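Local coordinates for protein pyruvate kinase (Cryptosporidium parvum, PDB 6P0Y) that probably catalyses the last step of glycolysis, interconverting phosphoenolpyruvate plus ADP and pyruvate plus ATP, with magnesium and potassium ions, at residues 104-109 and 229-234. Numbering follows the deposited sequence.
Sequences VGIMLD and NLDFIA. With K (potassium ion), chain E.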
loop_
_atom_site.group_PDB
_atom_site.type_symbol
_atom_site.label_atom_id
_atom_site.label_comp_id
_atom_site.label_asym_id
_atom_site.label_seq_id
_atom_site.Cartn_x
_atom_site.Cartn_y
_atom_site.Cartn_z
ATOM N N VAL A 104 13.256 -23.783 -31.024
ATOM C CA VAL A 104 14.370 -22.819 -31.261
ATOM C C VAL A 104 13.902 -21.743 -32.243
ATOM O O VAL A 104 13.601 -22.088 -33.398
ATOM C CB VAL A 104 15.623 -23.552 -31.769
ATOM C CG1 VAL A 104 16.698 -22.590 -32.257
ATOM C CG2 VAL A 104 16.179 -24.480 -30.701
ATOM N N GLY A 105 13.835 -20.492 -31.785
ATOM C CA GLY A 105 13.551 -19.320 -32.631
ATOM C C GLY A 105 14.771 -18.946 -33.448
ATOM O O GLY A 105 15.894 -19.211 -32.978
ATOM N N ILE A 106 14.565 -18.371 -34.633
ATOM C CA ILE A 106 15.662 -17.936 -35.548
ATOM C C ILE A 106 15.496 -16.441 -35.823
ATOM O O ILE A 106 14.419 -16.032 -36.304
ATOM C CB ILE A 106 15.684 -18.774 -36.840
ATOM C CG1 ILE A 106 15.521 -20.267 -36.531
ATOM C CG2 ILE A 106 16.950 -18.480 -37.631
ATOM C CD1 ILE A 106 15.757 -21.184 -37.705
ATOM N N MET A 107 16.545 -15.676 -35.521
ATOM C CA MET A 107 16.573 -14.193 -35.543
ATOM C C MET A 107 17.578 -13.740 -36.607
ATOM O O MET A 107 18.734 -14.210 -36.553
ATOM C CB MET A 107 16.982 -13.664 -34.161
ATOM C CG MET A 107 17.403 -12.209 -34.137
ATOM S SD MET A 107 17.857 -11.679 -32.468
ATOM C CE MET A 107 16.238 -11.368 -31.770
ATOM N N LEU A 108 17.144 -12.889 -37.545
ATOM C CA LEU A 108 18.033 -12.180 -38.503
ATOM C C LEU A 108 18.356 -10.799 -37.929
ATOM O O LEU A 108 17.430 -9.975 -37.812
ATOM C CB LEU A 108 17.364 -12.063 -39.878
ATOM C CG LEU A 108 18.271 -11.528 -40.992
ATOM C CD1 LEU A 108 17.860 -12.066 -42.357
ATOM C CD2 LEU A 108 18.295 -10.004 -41.019
ATOM N N ASP A 109 19.627 -10.565 -37.597
ATOM C CA ASP A 109 20.140 -9.268 -37.089
ATOM C C ASP A 109 20.715 -8.493 -38.281
ATOM O O ASP A 109 21.752 -8.922 -38.816
ATOM C CB ASP A 109 21.138 -9.507 -35.954
ATOM C CG ASP A 109 21.482 -8.268 -35.148
ATOM O OD1 ASP A 109 21.771 -7.225 -35.764
ATOM O OD2 ASP A 109 21.483 -8.360 -33.907
ATOM N N ASN A 229 11.171 -18.031 -43.854
ATOM C CA ASN A 229 10.145 -18.077 -42.775
ATOM C C ASN A 229 10.831 -18.037 -41.401
ATOM O O ASN A 229 10.567 -18.934 -40.577
ATOM C CB ASN A 229 9.245 -19.307 -42.937
ATOM C CG ASN A 229 8.084 -19.344 -41.965
ATOM O OD1 ASN A 229 7.615 -18.303 -41.505
ATOM N ND2 ASN A 229 7.618 -20.540 -41.641
ATOM N N LEU A 230 11.679 -17.031 -41.164
ATOM C CA LEU A 230 12.351 -16.803 -39.856
ATOM C C LEU A 230 11.337 -16.193 -38.877
ATOM O O LEU A 230 10.206 -15.886 -39.306
ATOM C CB LEU A 230 13.574 -15.902 -40.053
ATOM C CG LEU A 230 14.879 -16.624 -40.387
ATOM C CD1 LEU A 230 14.791 -17.337 -41.726
ATOM C CD2 LEU A 230 16.047 -15.651 -40.381
ATOM N N ASP A 231 11.730 -16.027 -37.609
ATOM C CA ASP A 231 10.812 -15.710 -36.480
ATOM C C ASP A 231 11.031 -14.277 -35.972
ATOM O O ASP A 231 10.040 -13.657 -35.534
ATOM C CB ASP A 231 10.995 -16.740 -35.366
ATOM C CG ASP A 231 11.066 -18.156 -35.905
ATOM O OD1 ASP A 231 10.066 -18.605 -36.504
ATOM O OD2 ASP A 231 12.132 -18.786 -35.751
ATOM N N PHE A 232 12.267 -13.765 -36.024
ATOM C CA PHE A 232 12.644 -12.427 -35.494
ATOM C C PHE A 232 13.536 -11.682 -36.495
ATOM O O PHE A 232 14.491 -12.277 -37.023
ATOM C CB PHE A 232 13.350 -12.570 -34.142
ATOM C CG PHE A 232 12.598 -13.403 -33.137
ATOM C CD1 PHE A 232 11.498 -12.887 -32.473
ATOM C CD2 PHE A 232 12.973 -14.711 -32.872
ATOM C CE1 PHE A 232 10.794 -13.655 -31.561
ATOM C CE2 PHE A 232 12.274 -15.477 -31.955
ATOM C CZ PHE A 232 11.186 -14.947 -31.301
ATOM N N ILE A 233 13.213 -10.412 -36.753
ATOM C CA ILE A 233 14.131 -9.417 -37.379
ATOM C C ILE A 233 14.629 -8.500 -36.260
ATOM O O ILE A 233 13.802 -7.756 -35.706
ATOM C CB ILE A 233 13.432 -8.623 -38.502
ATOM C CG1 ILE A 233 12.963 -9.539 -39.634
ATOM C CG2 ILE A 233 14.334 -7.509 -39.024
ATOM C CD1 ILE A 233 11.881 -8.943 -40.499
ATOM N N ALA A 234 15.916 -8.581 -35.922
ATOM C CA ALA A 234 16.583 -7.684 -34.953
ATOM C C ALA A 234 17.045 -6.436 -35.709
ATOM O O ALA A 234 18.151 -6.459 -36.274
ATOM C CB ALA A 234 17.723 -8.396 -34.264
HETATM K K K E . 24.223 -6.417 -37.086
#
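Met107 and Phe232 are bridge partners whose side chains cross at about a right angle where strands 105-109 and 232-235, third and fourth of the pyruvate kinase barrel, run parallel. From Met107, CB lies 3.8 Å from Phe232 CB; CG passes on to the methyl of Ala234, and SD rests 3.7 Å from Ala234 CB. The bend at chi3 (-81°) folds CE back to 3.9 Å from Phe232 CB. Gly105 CA sits at the edge of the Phe232 ring. Leu108 N donates to Phe232 O, and Leu108 O accepts from Ala234 N at 2.8 Å. At the N-terminal end of the strands Ile106 O takes two donors, Asp231 N and Phe232 N, while Ile106 N reaches the anti lone pair of Asp231 OD2 at 2.7 Å; a carboxylate thus stands in for a backbone carbonyl, and Asp231 OD1 forms a salt bridge with Arg461. Ile106 CG2 meets Leu230 CG at 3.9 Å, against Leu89 of helix 82-97. At the C-terminal end Asp109 OD1 binds potassium at 2.9 Å, together with Asn76, Ser78 and Thr110, and OD2 forms salt bridges with Arg74 and Lys270. Gripped through both oxygens, this carboxylate links strand 105-109 to the potassium site.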